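Local coordinates for protein NADP-dependent alcohol dehydrogenase (Entamoeba histolytica, PDB 2OUI) that catalyses the zinc- and NADP(H)-dependent interconversion of alcohols with aldehydes or ketones, and assembles as a tetramer, at residues Ala35-Asp40 with Leu344-Val349; Lys80-Ala85 with Met147-Val152. The protein carries 1 engineered substitution. All blocks are in the same frame, centred on the assembly; numbering follows the deposited sequence. Where two conformers were deposited one is given.

Both contacts lead to the zinc ion, which takes one ligand from each: C37 from contact 1 and D150 from contact 2, with H59 as the third protein ligand and a cacodylate oxygen as the fourth donor. Their centres lie 13 Å apart, yet they touch. C37 SG and D150 OD2 stand 3.4 Å from each other at the metal, and K346 NZ of contact 1 comes within 3.4 Å of M151 SD of contact 2. Further out, K346 CG packs on M147 SD at 3.7 Å. In sequence, the pair 80-85 and 147-152 is nested inside the long loop that contact 1 closes, and both contacts reach the same mixed sheet.

Contact 1 (Ala35-Asp40 with Leu344-Val349); sequences APCTSD and LIKPVV. With ZN (zinc ion), chain E; EDO (1,2-ethanediol), chain I; CAC (cacodylate ion), chain H; NO3 (nitrate ion), chain F.
A buried lysine amine reaches across to the backbone right beside a zinc ligand: K346 NZ gives a hydrogen bond of 2.7 Å to the carbonyl O of P36, the residue just before C37. It meets that oxygen off-axis, with a C=O...N angle of 138° and the nitrogen tilted out of the carbonyl plane. The chain gets there by a single kink at chi2 (76°), with the last two torsions fully extended. On the way CE passes the methyl of A35, and NZ also meets a water, which accepts from it and from T38 N and donates to the nitrate ion. E60 adds a salt bridge to the same amine, which probably keeps it charged.

Next to this polar grip the two prolines meet obliquely, P36 CG on P347 CG at 3.7 Å. A35 CB and P36 CD both lie against P347 O, an oxygen that is buried here and finds no polar partner. M337 of helix 329-339 covers both rings.

Segment 35-40 belongs to the GroES-like domain of zinc-dependent alcohol dehydrogenases, and strand 346-350 returns to it from late in the chain, pairing antiparallel with strand 27-34 through V349 and L34. C37 is the N-cap of helix 38-46; its SG, anti to the backbone N, binds zinc at 2.2 Å and accepts from S39 N at 3.4 Å, nearly straight at the hydrogen (163°). T38 OG1 donates to nitrate O1 at 2.7 Å, while S39 OG lies beside the zinc-bound cacodylate and accepts from ethanediol O2.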
# COMPACT_ATOMS: atom_id res chain seq x y z
N ALA A 35 24.84 20.60 13.54
CA ALA A 35 23.69 21.47 13.83
C ALA A 35 22.98 20.98 15.10
O ALA A 35 22.95 19.77 15.35
CB ALA A 35 22.72 21.49 12.66
N PRO A 36 22.41 21.90 15.90
CA PRO A 36 21.60 21.54 17.07
C PRO A 36 20.12 21.36 16.71
O PRO A 36 19.67 21.87 15.67
CB PRO A 36 21.74 22.75 17.96
CG PRO A 36 21.74 23.90 16.96
CD PRO A 36 22.50 23.37 15.74
N CYS A 37 19.39 20.64 17.56
CA CYS A 37 18.00 20.29 17.28
C CYS A 37 17.15 20.62 18.48
O CYS A 37 17.57 20.45 19.60
CB CYS A 37 17.89 18.78 17.02
SG CYS A 37 16.23 18.33 16.39
N THR A 38 15.93 21.09 18.21
CA THR A 38 14.90 21.27 19.23
C THR A 38 14.73 20.01 20.08
O THR A 38 14.49 20.10 21.28
CB THR A 38 13.56 21.62 18.54
OG1 THR A 38 13.77 22.76 17.69
CG2 THR A 38 12.50 21.99 19.56
N SER A 39 14.88 18.84 19.47
CA SER A 39 14.69 17.59 20.22
C SER A 39 15.59 17.55 21.44
O SER A 39 15.18 17.12 22.52
CB SER A 39 14.96 16.37 19.35
OG SER A 39 14.06 16.33 18.27
N ASP A 40 16.83 18.00 21.28
CA ASP A 40 17.75 17.97 22.41
C ASP A 40 17.36 18.93 23.53
O ASP A 40 17.69 18.69 24.70
CB ASP A 40 19.19 18.23 21.95
CG ASP A 40 19.87 16.97 21.38
OD1 ASP A 40 19.27 15.85 21.43
OD2 ASP A 40 21.02 17.09 20.92
N LEU A 344 15.68 33.02 14.05
CA LEU A 344 16.17 31.64 14.01
C LEU A 344 15.33 30.70 13.15
O LEU A 344 14.11 30.71 13.22
CB LEU A 344 16.25 31.06 15.44
CG LEU A 344 16.62 29.57 15.59
CD1 LEU A 344 18.11 29.41 15.40
CD2 LEU A 344 16.22 29.01 16.94
N ILE A 345 16.03 29.91 12.34
CA ILE A 345 15.50 28.65 11.81
C ILE A 345 16.49 27.56 12.26
O ILE A 345 16.20 26.81 13.18
CB ILE A 345 15.29 28.67 10.26
CG1 ILE A 345 14.30 29.79 9.88
CG2 ILE A 345 14.82 27.28 9.77
CD1 ILE A 345 14.13 30.01 8.38
N LYS A 346 17.69 27.54 11.68
CA LYS A 346 18.64 26.48 12.02
C LYS A 346 20.07 27.04 12.03
O LYS A 346 20.48 27.68 11.07
CB LYS A 346 18.49 25.36 10.99
CG LYS A 346 19.08 24.05 11.37
CD LYS A 346 18.25 23.30 12.38
CE LYS A 346 18.91 21.96 12.59
NZ LYS A 346 18.20 21.11 13.58
N PRO A 347 20.82 26.87 13.14
CA PRO A 347 22.24 27.20 13.14
C PRO A 347 23.08 26.04 12.64
O PRO A 347 22.67 24.87 12.71
CB PRO A 347 22.55 27.45 14.62
CG PRO A 347 21.26 27.17 15.39
CD PRO A 347 20.38 26.37 14.46
N VAL A 348 24.25 26.37 12.11
CA VAL A 348 25.23 25.35 11.74
C VAL A 348 26.60 25.77 12.24
O VAL A 348 26.93 26.95 12.31
CB VAL A 348 25.32 25.06 10.22
CG1 VAL A 348 24.13 24.29 9.75
CG2 VAL A 348 25.51 26.33 9.41
N VAL A 349 27.39 24.77 12.62
CA VAL A 349 28.73 25.01 13.11
C VAL A 349 29.68 24.29 12.16
O VAL A 349 29.50 23.12 11.90
CB VAL A 349 28.90 24.42 14.52
CG1 VAL A 349 30.34 24.61 15.02
CG2 VAL A 349 27.92 25.08 15.50
ZN ZN E . 16.66 16.21 15.82
C1 EDO I . 11.75 16.65 15.38
O1 EDO I . 10.41 16.62 15.91
C2 EDO I . 12.48 17.90 15.87
O2 EDO I . 12.16 18.25 17.23
AS CAC H . 14.58 13.76 15.75
O1 CAC H . 13.76 14.31 14.33
O2 CAC H . 15.28 15.13 16.63
C1 CAC H . 13.35 12.99 17.05
C2 CAC H . 16.04 12.52 15.30
N NO3 F . 11.70 22.00 14.70
O1 NO3 F . 13.00 22.07 15.22
O2 NO3 F . 11.50 22.09 13.33
O3 NO3 F . 10.59 21.86 15.53
O HOH W 1 15.64 21.31 15.02

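Contact 2 (Lys80-Ala85 with Met147-Val152); sequences KVIVPA and MLSDMV. With ZN (zinc ion), chain E.
S149 and the backbone of V83 and A85 are joined by two hydrogen bonds, and these make the tight part of the contact. S149 OG, set beside its own backbone N at chi1 -60°, donates to V83 O at 2.7 Å, tilted out of the carbonyl plane. Two residues on from V83, A85 N returns a bond to the carbonyl O of the same serine at 3.0 Å; it is nearly straight at the hydrogen (170°), but the donor sits above the carbonyl plane. CA atoms of P84 and S149 come to 4.2 Å.

Looser packing lies to both sides, though all of it is buried. I82 and L148 meet through their CD1 methyls alone, at 3.8 Å, and A85 CB rests near S149 O and meets D150 CB at 4.1 Å. From there the D150 carboxylate turns to the metal, OD2 binding zinc at 1.9 Å.

The contact thus joins a strand of the GroES-like domain to the helix carrying D150, which shares the zinc with C37 and H59. A wide pi-type turn spans 148-152, with V152 N bonded to M147 O, and the short helix segment runs 33° from the strand direction. Helix 298-310 covers I82, P84 and L148, strand 346-350 packs on M147 and M151, and helix 177-188 touches M151 and V152.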
# COMPACT_ATOMS: atom_id res chain seq x y z
N LYS A 80 34.63 11.73 3.37
CA LYS A 80 33.71 12.70 3.94
C LYS A 80 32.29 12.16 3.77
O LYS A 80 31.93 11.67 2.70
CB LYS A 80 33.90 14.07 3.29
CG LYS A 80 35.31 14.62 3.56
CD LYS A 80 35.52 16.01 2.99
CE LYS A 80 37.00 16.38 3.14
NZ LYS A 80 37.37 17.61 2.40
N VAL A 81 31.50 12.22 4.84
CA VAL A 81 30.23 11.49 4.88
C VAL A 81 29.11 12.34 5.46
O VAL A 81 29.36 13.24 6.28
CB VAL A 81 30.31 10.19 5.74
CG1 VAL A 81 31.17 9.12 5.06
CG2 VAL A 81 30.89 10.49 7.15
N ILE A 82 27.90 12.01 5.05
CA ILE A 82 26.69 12.56 5.62
C ILE A 82 26.25 11.54 6.68
O ILE A 82 26.04 10.35 6.38
CB ILE A 82 25.58 12.69 4.55
CG1 ILE A 82 25.99 13.68 3.45
CG2 ILE A 82 24.31 13.21 5.15
CD1 ILE A 82 25.14 13.56 2.17
N VAL A 83 26.12 11.99 7.91
CA VAL A 83 25.73 11.09 8.99
C VAL A 83 24.23 11.23 9.27
O VAL A 83 23.78 12.33 9.65
CB VAL A 83 26.51 11.39 10.29
CG1 VAL A 83 26.23 10.31 11.35
CG2 VAL A 83 28.04 11.49 10.00
N PRO A 84 23.44 10.15 9.08
CA PRO A 84 22.00 10.28 9.38
C PRO A 84 21.78 10.31 10.89
O PRO A 84 22.56 9.70 11.62
CB PRO A 84 21.39 9.02 8.76
CG PRO A 84 22.53 7.98 8.79
CD PRO A 84 23.82 8.80 8.63
N ALA A 85 20.76 11.04 11.37
CA ALA A 85 20.48 11.05 12.82
C ALA A 85 20.14 9.63 13.29
O ALA A 85 20.44 9.27 14.43
CB ALA A 85 19.30 11.99 13.15
N MET A 147 21.77 19.44 6.84
CA MET A 147 20.30 19.52 6.92
C MET A 147 19.62 18.22 6.50
O MET A 147 18.46 18.00 6.85
CB MET A 147 19.77 20.66 6.04
CG MET A 147 20.30 22.05 6.41
SD MET A 147 19.83 22.60 8.06
CE MET A 147 21.31 22.31 9.00
N LEU A 148 20.33 17.39 5.75
CA LEU A 148 19.84 16.04 5.37
C LEU A 148 19.68 15.07 6.54
O LEU A 148 18.81 14.22 6.53
CB LEU A 148 20.74 15.42 4.29
CG LEU A 148 20.80 16.11 2.92
CD1 LEU A 148 21.95 15.59 2.08
CD2 LEU A 148 19.44 15.98 2.18
N SER A 149 20.52 15.20 7.57
CA SER A 149 20.66 14.20 8.63
C SER A 149 19.36 13.98 9.39
O SER A 149 19.06 12.85 9.77
CB SER A 149 21.70 14.69 9.66
OG SER A 149 22.96 14.87 9.02
N ASP A 150 18.62 15.07 9.57
CA ASP A 150 17.45 15.11 10.43
C ASP A 150 16.38 16.01 9.81
O ASP A 150 15.25 15.58 9.66
CB ASP A 150 17.88 15.58 11.83
CG ASP A 150 16.79 15.46 12.90
OD1 ASP A 150 15.71 14.85 12.63
OD2 ASP A 150 17.03 16.00 14.01
N MET A 151 16.73 17.24 9.40
CA MET A 151 15.66 18.18 9.00
C MET A 151 14.92 17.76 7.73
O MET A 151 13.70 17.64 7.73
CB MET A 151 16.16 19.61 8.87
CG MET A 151 16.79 20.18 10.17
SD MET A 151 15.59 20.31 11.53
CE MET A 151 15.80 18.77 12.42
N VAL A 152 15.67 17.50 6.67
CA VAL A 152 15.04 17.08 5.41
C VAL A 152 14.35 15.73 5.58
O VAL A 152 13.18 15.58 5.18
CB VAL A 152 16.03 16.98 4.29
CG1 VAL A 152 15.32 16.46 3.04
CG2 VAL A 152 16.68 18.36 4.05
ZN ZN E . 16.66 16.21 15.82